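PDB 5UZN: AT27789p from Drosophila melanogaster, which probably binds RNA, including mRNA, and is seen here as the third quasi-RNA recognition motif (qRRM3) of the hnRNP F/H homolog Glorund. Local coordinates for residues V39-N42 with L48-G51; E24-K29 with E72-R77; K29-I34 with A55-Y60. All coordinates share one frame; numbering follows the deposited sequence.

Contact 1 (V39-N42 with L48-G51)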
loop_
_atom_site.group_PDB
_atom_site.type_symbol
_atom_site.label_atom_id
_atom_site.label_comp_id
_atom_site.label_asym_id
_atom_site.label_seq_id
_atom_site.Cartn_x
_atom_site.Cartn_y
_atom_site.Cartn_z
ATOM N N VAL A 39 4.736 -0.660 -5.693
ATOM C CA VAL A 39 4.246 0.250 -4.664
ATOM C C VAL A 39 4.611 1.655 -5.094
ATOM O O VAL A 39 5.726 1.892 -5.564
ATOM C CB VAL A 39 4.874 -0.014 -3.278
ATOM C CG1 VAL A 39 4.501 1.137 -2.322
ATOM C CG2 VAL A 39 4.429 -1.359 -2.736
ATOM N N ARG A 40 3.697 2.528 -4.928
ATOM C CA ARG A 40 3.941 3.998 -5.216
ATOM C C ARG A 40 3.512 4.957 -3.974
ATOM O O ARG A 40 2.359 5.119 -3.492
ATOM C CB ARG A 40 3.103 4.480 -6.399
ATOM C CG ARG A 40 3.313 3.725 -7.692
ATOM C CD ARG A 40 2.873 4.585 -8.876
ATOM N NE ARG A 40 1.537 5.148 -8.693
ATOM C CZ ARG A 40 0.980 6.023 -9.522
ATOM N NH1 ARG A 40 -0.240 6.485 -9.274
ATOM N NH2 ARG A 40 1.648 6.445 -10.597
ATOM N N ILE A 41 4.606 5.462 -3.427
ATOM C CA ILE A 41 4.393 6.440 -2.369
ATOM C C ILE A 41 4.004 7.750 -3.028
ATOM O O ILE A 41 4.587 8.112 -4.052
ATOM C CB ILE A 41 5.679 6.596 -1.539
ATOM C CG1 ILE A 41 6.161 5.224 -1.006
ATOM C CG2 ILE A 41 5.477 7.678 -0.485
ATOM C CD1 ILE A 41 5.158 4.484 -0.005
ATOM N N ASN A 42 2.993 8.443 -2.482
ATOM C CA ASN A 42 2.538 9.719 -3.023
ATOM C C ASN A 42 3.227 10.893 -2.332
ATOM O O ASN A 42 3.387 10.911 -1.106
ATOM C CB ASN A 42 1.019 9.869 -2.881
ATOM C CG ASN A 42 0.258 8.924 -3.775
ATOM O OD1 ASN A 42 0.625 8.725 -4.929
ATOM N ND2 ASN A 42 -0.795 8.310 -3.241
ATOM N N LEU A 48 7.527 16.229 -0.866
ATOM C CA LEU A 48 7.148 15.909 0.509
ATOM C C LEU A 48 6.167 14.744 0.555
ATOM O O LEU A 48 5.113 14.796 -0.090
ATOM C CB LEU A 48 6.507 17.111 1.191
ATOM C CG LEU A 48 7.342 18.376 1.340
ATOM C CD1 LEU A 48 6.626 19.324 2.288
ATOM C CD2 LEU A 48 8.720 18.005 1.850
ATOM N N HIS A 49 6.507 13.724 1.352
ATOM C CA HIS A 49 5.635 12.574 1.616
ATOM C C HIS A 49 4.224 13.042 1.952
ATOM O O HIS A 49 4.030 13.878 2.836
ATOM C CB HIS A 49 6.225 11.757 2.783
ATOM C CG HIS A 49 5.794 10.317 2.838
ATOM N ND1 HIS A 49 4.474 9.927 2.900
ATOM C CD2 HIS A 49 6.524 9.174 2.892
ATOM C CE1 HIS A 49 4.408 8.606 2.975
ATOM N NE2 HIS A 49 5.640 8.124 2.972
ATOM N N SER A 50 3.230 12.518 1.233
ATOM C CA SER A 50 1.861 12.950 1.482
ATOM C C SER A 50 1.122 12.078 2.483
ATOM O O SER A 50 -0.032 12.376 2.809
ATOM C CB SER A 50 1.070 12.981 0.171
ATOM O OG SER A 50 0.694 11.659 -0.176
ATOM N N GLY A 51 1.754 11.028 2.994
ATOM C CA GLY A 51 1.055 10.141 3.904
ATOM C C GLY A 51 0.156 9.107 3.251
ATOM O O GLY A 51 -0.581 8.419 3.962
#
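In the connection between the second and third sheet strands of the RRM fold, the short strand 49-50 meets the end of strand 38-43: Asn42 touches Ser50 and Ile41 touches His49. The backbone carbonyl of Asn42 is the polar centre. Its O accepts the backbone N of Ser50 at 2.8 Å, with an N-H...O angle of 161°. Ser50 OG also approaches Asn42 O, at 2.9 Å, as a weak bond whose proton may instead go to Thr52 OG1. With a chi1 of 78°, Ser50 OG sits between its own backbone N and carbonyl carbon. That torsion brings OG close to Asn42 CB as well, at 3.3 Å. Asn42 ND2 is hydrogen-bonded to Thr52 OG1.

Strands 38-43 and 52-57 are the second and third strands of the four-stranded RRM sheet. They are adjacent in it, and 38-43 is an outermost strand. In related qRRMs of hnRNP F, the loop joining them is one of those that contact RNA, so a similar role is possible here. The chain turns a corner at Gly51, whose positive phi suits a glycine.

His49 is held from several directions. Ile41 CG2 lies over one face of its ring, 3.7 Å from the centroid, in a CH-pi contact. CG2 is displaced toward the rim and comes nearest to His49 NE2. At the ring edge, in plane, ND1 accepts Gly51 N at 2.9 Å. NE2 is hydrogen-bonded to Ser22 O. The two bonds together fix the ring's rotation and are consistent with a neutral ring carrying its proton on NE2.

Contact 2 (E24-K29 with E72-R77)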
loop_
_atom_site.group_PDB
_atom_site.type_symbol
_atom_site.label_atom_id
_atom_site.label_comp_id
_atom_site.label_asym_id
_atom_site.label_seq_id
_atom_site.Cartn_x
_atom_site.Cartn_y
_atom_site.Cartn_z
ATOM N N GLU A 24 8.718 2.563 0.218
ATOM C CA GLU A 24 8.228 1.360 -0.451
ATOM C C GLU A 24 8.483 0.112 0.384
ATOM O O GLU A 24 7.591 -0.728 0.533
ATOM C CB GLU A 24 8.861 1.232 -1.838
ATOM C CG GLU A 24 8.146 2.107 -2.889
ATOM C CD GLU A 24 8.814 2.112 -4.260
ATOM O OE1 GLU A 24 8.998 3.213 -4.826
ATOM O OE2 GLU A 24 9.141 1.024 -4.780
ATOM N N ASN A 25 9.692 -0.031 0.949
ATOM C CA ASN A 25 9.986 -1.265 1.672
ATOM C C ASN A 25 9.078 -1.442 2.881
ATOM O O ASN A 25 8.754 -2.578 3.238
ATOM C CB ASN A 25 11.466 -1.322 2.061
ATOM C CG ASN A 25 12.361 -1.708 0.874
ATOM O OD1 ASN A 25 11.949 -2.455 -0.027
ATOM N ND2 ASN A 25 13.577 -1.187 0.862
ATOM N N ASP A 26 8.630 -0.348 3.508
ATOM C CA ASP A 26 7.659 -0.488 4.594
ATOM C C ASP A 26 6.305 -0.986 4.091
ATOM O O ASP A 26 5.609 -1.726 4.801
ATOM C CB ASP A 26 7.472 0.841 5.315
ATOM C CG ASP A 26 8.332 0.963 6.547
ATOM O OD1 ASP A 26 9.292 0.184 6.671
ATOM O OD2 ASP A 26 8.038 1.838 7.393
ATOM N N VAL A 27 5.889 -0.570 2.893
ATOM C CA VAL A 27 4.643 -1.113 2.352
ATOM C C VAL A 27 4.801 -2.599 2.080
ATOM O O VAL A 27 3.948 -3.408 2.465
ATOM C CB VAL A 27 4.205 -0.331 1.097
ATOM C CG1 VAL A 27 2.919 -0.911 0.507
ATOM C CG2 VAL A 27 3.912 1.100 1.487
ATOM N N PHE A 28 5.896 -3.002 1.470
ATOM C CA PHE A 28 6.130 -4.404 1.238
ATOM C C PHE A 28 6.088 -5.160 2.571
ATOM O O PHE A 28 5.473 -6.163 2.667
ATOM C CB PHE A 28 7.430 -4.633 0.461
ATOM C CG PHE A 28 7.324 -4.383 -1.034
ATOM C CD1 PHE A 28 6.638 -5.215 -1.838
ATOM C CD2 PHE A 28 7.944 -3.312 -1.613
ATOM C CE1 PHE A 28 6.563 -4.999 -3.199
ATOM C CE2 PHE A 28 7.872 -3.085 -2.965
ATOM C CZ PHE A 28 7.170 -3.935 -3.758
ATOM N N LYS A 29 6.699 -4.639 3.625
ATOM C CA LYS A 29 6.680 -5.333 4.917
ATOM C C LYS A 29 5.275 -5.429 5.482
ATOM O O LYS A 29 4.937 -6.407 6.161
ATOM C CB LYS A 29 7.583 -4.618 5.924
ATOM C CG LYS A 29 9.069 -4.750 5.637
ATOM C CD LYS A 29 9.897 -3.981 6.666
ATOM C CE LYS A 29 11.394 -4.060 6.360
ATOM N NZ LYS A 29 12.209 -3.230 7.304
ATOM N N GLU A 72 -0.739 -4.963 11.943
ATOM C CA GLU A 72 -1.688 -4.107 12.642
ATOM C C GLU A 72 -1.367 -2.638 12.426
ATOM O O GLU A 72 -2.274 -1.809 12.359
ATOM C CB GLU A 72 -1.704 -4.473 14.127
ATOM C CG GLU A 72 -1.944 -5.974 14.343
ATOM C CD GLU A 72 -1.615 -6.445 15.749
ATOM O OE1 GLU A 72 -0.682 -7.267 15.901
ATOM O OE2 GLU A 72 -2.296 -6.000 16.698
ATOM N N GLN A 73 -0.093 -2.307 12.270
ATOM C CA GLN A 73 0.338 -0.935 12.086
ATOM C C GLN A 73 1.494 -0.936 11.101
ATOM O O GLN A 73 2.160 -1.952 10.904
ATOM C CB GLN A 73 0.799 -0.286 13.405
ATOM C CG GLN A 73 -0.283 -0.079 14.449
ATOM C CD GLN A 73 0.190 0.821 15.585
ATOM O OE1 GLN A 73 1.267 0.616 16.152
ATOM N NE2 GLN A 73 -0.609 1.835 15.907
ATOM N N MET A 74 1.718 0.207 10.462
ATOM C CA MET A 74 2.986 0.472 9.786
ATOM C C MET A 74 3.748 1.447 10.671
ATOM O O MET A 74 3.251 2.541 10.957
ATOM C CB MET A 74 2.771 1.062 8.400
ATOM C CG MET A 74 4.047 1.185 7.605
ATOM S SD MET A 74 3.742 2.069 6.070
ATOM C CE MET A 74 2.508 1.011 5.306
ATOM N N GLY A 75 4.928 1.057 11.114
ATOM C CA GLY A 75 5.531 1.827 12.184
ATOM C C GLY A 75 4.574 1.820 13.356
ATOM O O GLY A 75 4.131 0.767 13.818
ATOM N N SER A 76 4.185 2.998 13.824
ATOM C CA SER A 76 3.236 3.069 14.924
ATOM C C SER A 76 1.962 3.792 14.508
ATOM O O SER A 76 1.312 4.417 15.343
ATOM C CB SER A 76 3.852 3.744 16.149
ATOM O OG SER A 76 4.728 4.801 15.797
ATOM N N ARG A 77 1.603 3.719 13.221
ATOM C CA ARG A 77 0.368 4.311 12.709
ATOM C C ARG A 77 -0.567 3.218 12.207
ATOM O O ARG A 77 -0.125 2.210 11.663
ATOM C CB ARG A 77 0.633 5.311 11.574
ATOM C CG ARG A 77 1.304 6.606 12.038
ATOM C CD ARG A 77 1.472 7.549 10.876
ATOM N NE ARG A 77 0.918 8.876 11.115
ATOM C CZ ARG A 77 1.638 9.916 11.528
ATOM N NH1 ARG A 77 1.053 11.093 11.714
ATOM N NH2 ARG A 77 2.942 9.788 11.752
#
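Asp26 and Met74 meet without any ring, and the one flat side-chain group that touches across the contact is the Asp26 carboxylate. It touches Met74 through a single oxygen, OD2, which lies 4.0 Å from Met74 CG. The same OD2 is hydrogen-bonded to Ser22 OG, a residue just before the helix. That bond helps to set the turn of the carboxylate and satisfies this oxygen.

The rest of the contact is apolar. Asp26 CB stands 4.0 Å from Met74 SD, so the sulfur packs against the root of the acid rather than its charged end. Beyond it, Met74 CE reaches Val27 CG2 at 4.1 Å. Met74 gets there by extending through chi1 and chi2, with CG anti to the backbone N (-173°). It then bends at chi3 (-59°), and CE turns in against the helix. Val27 CB points away from the loop, yet CG2 still meets the methyl.

Met74 projects from the first position of a type II' beta turn that ends at Arg77. The backbones of these two residues bond each other both ways: Met74 N to Arg77 O and Arg77 N to Met74 O, each 3.0 Å. Gly75 follows Met74 with a positive phi, which favours glycine.

Met74 also touches Ser22 and Ile79. Val27 packs on Val39 and Ile41 of strand 38-43. The contact therefore joins helix 24-31 to the loop between helix 60-68 and strand 80-86, and both Met74 and Val27 reach Met15 of strand 11-16 in the sheet.

Contact 3 (K29-I34 with A55-Y60); sequences KFFEPI and AYFDTY
Phe57 drives the edge of its ring into the face of Phe31 in a T-shaped (edge-to-face) pair. The planes stand at 85° and the centroids are 5.3 Å apart. Phe57 CZ makes the touch, over the centre of the Phe31 ring and 3.8 Å above its plane. From there CZ has Phe31 CD2 at 3.9 Å, with the other near ring carbons little farther.

Two smaller contacts flank the pair. Ala55 CB meets Phe31 CE2 at 3.7 Å, oblique to the ring. Ile34 CG2 meets Phe57 CE2, also at 3.7 Å and oblique to that ring. With chi1 at -67°, Ile34 CG1 lies beside the backbone N and the CG2 methyl stands anti to that N, where it meets Phe57. The two side chains run roughly perpendicular.

The next shell closes round these groups. Phe30 CD2 sits over the opposite face of Phe31, again near the ring centre, so the Phe31 ring is clamped between two phenylalanines. In the RRM fold two helices pack on one face of a four-stranded antiparallel sheet. Here the end of helix 24-31 meets strand 52-57, which lies inside the sheet. The second helix, 60-68, completes the core: Ala66 touches both Phe31 and Phe57, and Val65 lies on Ile34. Met15 of strand 11-16 and Leu81 of strand 80-86 also touch Phe31.

After Phe31 the chain passes a cis peptide before Pro33. Ile34 N comes back to Phe31 O at 2.7 Å, a weak bond. On the strand side, Phe57 is paired through its backbone with Tyr11, and Ala55 with Ile13. Thr59 then takes the N-cap position of helix 60-68, with OG1 capping Asp62 N.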
loop_
_atom_site.group_PDB
_atom_site.type_symbol
_atom_site.label_atom_id
_atom_site.label_comp_id
_atom_site.label_asym_id
_atom_site.label_seq_id
_atom_site.Cartn_x
_atom_site.Cartn_y
_atom_site.Cartn_z
ATOM N N LYS A 29 6.699 -4.639 3.625
ATOM C CA LYS A 29 6.680 -5.333 4.917
ATOM C C LYS A 29 5.275 -5.429 5.482
ATOM O O LYS A 29 4.937 -6.407 6.161
ATOM C CB LYS A 29 7.583 -4.618 5.924
ATOM C CG LYS A 29 9.069 -4.750 5.637
ATOM C CD LYS A 29 9.897 -3.981 6.666
ATOM C CE LYS A 29 11.394 -4.060 6.360
ATOM N NZ LYS A 29 12.209 -3.230 7.304
ATOM N N PHE A 30 4.449 -4.423 5.200
ATOM C CA PHE A 30 3.086 -4.363 5.714
ATOM C C PHE A 30 2.231 -5.502 5.165
ATOM O O PHE A 30 1.427 -6.085 5.897
ATOM C CB PHE A 30 2.489 -2.993 5.372
ATOM C CG PHE A 30 1.113 -2.762 5.947
ATOM C CD1 PHE A 30 0.961 -2.316 7.248
ATOM C CD2 PHE A 30 -0.019 -3.027 5.200
ATOM C CE1 PHE A 30 -0.288 -2.114 7.779
ATOM C CE2 PHE A 30 -1.278 -2.807 5.731
ATOM C CZ PHE A 30 -1.403 -2.353 7.029
ATOM N N PHE A 31 2.407 -5.853 3.893
ATOM C CA PHE A 31 1.582 -6.877 3.263
ATOM C C PHE A 31 2.228 -8.255 3.231
ATOM O O PHE A 31 1.636 -9.182 2.665
ATOM C CB PHE A 31 1.227 -6.467 1.830
ATOM C CG PHE A 31 0.310 -5.287 1.747
ATOM C CD1 PHE A 31 -0.990 -5.367 2.238
ATOM C CD2 PHE A 31 0.740 -4.111 1.171
ATOM C CE1 PHE A 31 -1.833 -4.288 2.156
ATOM C CE2 PHE A 31 -0.101 -3.026 1.075
ATOM C CZ PHE A 31 -1.385 -3.112 1.578
ATOM N N GLU A 32 3.427 -8.424 3.781
ATOM C CA GLU A 32 4.086 -9.716 3.634
ATOM C C GLU A 32 3.256 -10.747 4.386
ATOM O O GLU A 32 2.660 -10.420 5.403
ATOM C CB GLU A 32 5.535 -9.671 4.153
ATOM C CG GLU A 32 5.643 -9.594 5.656
ATOM C CD GLU A 32 7.036 -9.235 6.129
ATOM O OE1 GLU A 32 7.228 -9.186 7.363
ATOM O OE2 GLU A 32 7.924 -8.982 5.276
ATOM N N PRO A 33 3.210 -12.001 3.903
ATOM C CA PRO A 33 3.912 -12.612 2.760
ATOM C C PRO A 33 3.379 -12.210 1.405
ATOM O O PRO A 33 3.985 -12.528 0.379
ATOM C CB PRO A 33 3.681 -14.113 2.969
ATOM C CG PRO A 33 2.384 -14.178 3.684
ATOM C CD PRO A 33 2.363 -12.984 4.602
ATOM N N ILE A 34 2.265 -11.519 1.378
ATOM C CA ILE A 34 1.660 -11.169 0.104
ATOM C C ILE A 34 2.441 -10.032 -0.530
ATOM O O ILE A 34 2.848 -9.052 0.106
ATOM C CB ILE A 34 0.172 -10.824 0.265
ATOM C CG1 ILE A 34 -0.611 -12.072 0.686
ATOM C CG2 ILE A 34 -0.390 -10.318 -1.053
ATOM C CD1 ILE A 34 -0.739 -13.090 -0.413
ATOM N N ALA A 55 -0.634 0.348 -3.578
ATOM C CA ALA A 55 -0.012 -0.961 -3.731
ATOM C C ALA A 55 -0.759 -1.684 -4.838
ATOM O O ALA A 55 -1.995 -1.755 -4.802
ATOM C CB ALA A 55 -0.031 -1.776 -2.422
ATOM N N TYR A 56 -0.004 -2.185 -5.824
ATOM C CA TYR A 56 -0.521 -2.804 -7.050
ATOM C C TYR A 56 -0.223 -4.293 -7.013
ATOM O O TYR A 56 0.945 -4.694 -7.017
ATOM C CB TYR A 56 0.103 -2.175 -8.304
ATOM C CG TYR A 56 -0.239 -0.710 -8.469
ATOM C CD1 TYR A 56 -1.460 -0.338 -8.996
ATOM C CD2 TYR A 56 0.651 0.300 -8.095
ATOM C CE1 TYR A 56 -1.811 0.982 -9.150
ATOM C CE2 TYR A 56 0.299 1.649 -8.250
ATOM C CZ TYR A 56 -0.934 1.973 -8.786
ATOM O OH TYR A 56 -1.342 3.278 -8.966
ATOM N N PHE A 57 -1.270 -5.107 -6.964
ATOM C CA PHE A 57 -1.127 -6.551 -6.861
ATOM C C PHE A 57 -1.369 -7.206 -8.210
ATOM O O PHE A 57 -2.090 -6.676 -9.062
ATOM C CB PHE A 57 -2.086 -7.126 -5.810
ATOM C CG PHE A 57 -1.819 -6.601 -4.427
ATOM C CD1 PHE A 57 -2.324 -5.380 -4.042
ATOM C CD2 PHE A 57 -1.015 -7.314 -3.533
ATOM C CE1 PHE A 57 -2.056 -4.865 -2.757
ATOM C CE2 PHE A 57 -0.752 -6.819 -2.272
ATOM C CZ PHE A 57 -1.273 -5.587 -1.883
ATOM N N ASP A 58 -0.755 -8.381 -8.378
ATOM C CA ASP A 58 -0.786 -9.090 -9.651
ATOM C C ASP A 58 -2.177 -9.635 -9.958
ATOM O O ASP A 58 -2.620 -9.584 -11.107
ATOM C CB ASP A 58 0.257 -10.223 -9.638
ATOM C CG ASP A 58 1.686 -9.711 -9.761
ATOM O OD1 ASP A 58 1.921 -8.831 -10.609
ATOM O OD2 ASP A 58 2.572 -10.188 -9.015
ATOM N N THR A 59 -2.882 -10.152 -8.950
ATOM C CA THR A 59 -4.192 -10.774 -9.140
ATOM C C THR A 59 -5.226 -10.194 -8.183
ATOM O O THR A 59 -4.889 -9.603 -7.148
ATOM C CB THR A 59 -4.149 -12.286 -8.899
ATOM O OG1 THR A 59 -3.756 -12.529 -7.538
ATOM C CG2 THR A 59 -3.165 -12.959 -9.849
ATOM N N TYR A 60 -6.504 -10.387 -8.543
ATOM C CA TYR A 60 -7.602 -10.061 -7.629
ATOM C C TYR A 60 -7.445 -10.803 -6.314
ATOM O O TYR A 60 -7.528 -10.205 -5.234
ATOM C CB TYR A 60 -8.957 -10.401 -8.268
ATOM C CG TYR A 60 -10.201 -10.118 -7.387
ATOM C CD1 TYR A 60 -10.553 -8.822 -7.043
ATOM C CD2 TYR A 60 -11.028 -11.151 -6.936
ATOM C CE1 TYR A 60 -11.674 -8.549 -6.254
ATOM C CE2 TYR A 60 -12.174 -10.882 -6.148
ATOM C CZ TYR A 60 -12.492 -9.568 -5.828
ATOM O OH TYR A 60 -13.609 -9.272 -5.047
#

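How the contacts relate
From the N terminus, strand 11-16 comes first, and helix 24-31 then supplies the opening segments of contacts 2 and 3, which share Lys29. The chain goes on to strand 38-43, where contact 1 closes a short loop at 48-51. Contact 3 closes next, on strand 52-57, and its loop encloses contact 1. Contact 2 closes last, after helix 60-68, and spans both. The three are thus nested and do not cross. Val39 packs on Phe28 and Ile41 on Glu24, joining contacts 1 and 2. Phe30 touches Gln73 and Met74, joining contacts 2 and 3. Contacts 1 and 3 reach neighbouring strands of one sheet, with centres about 17 Å apart.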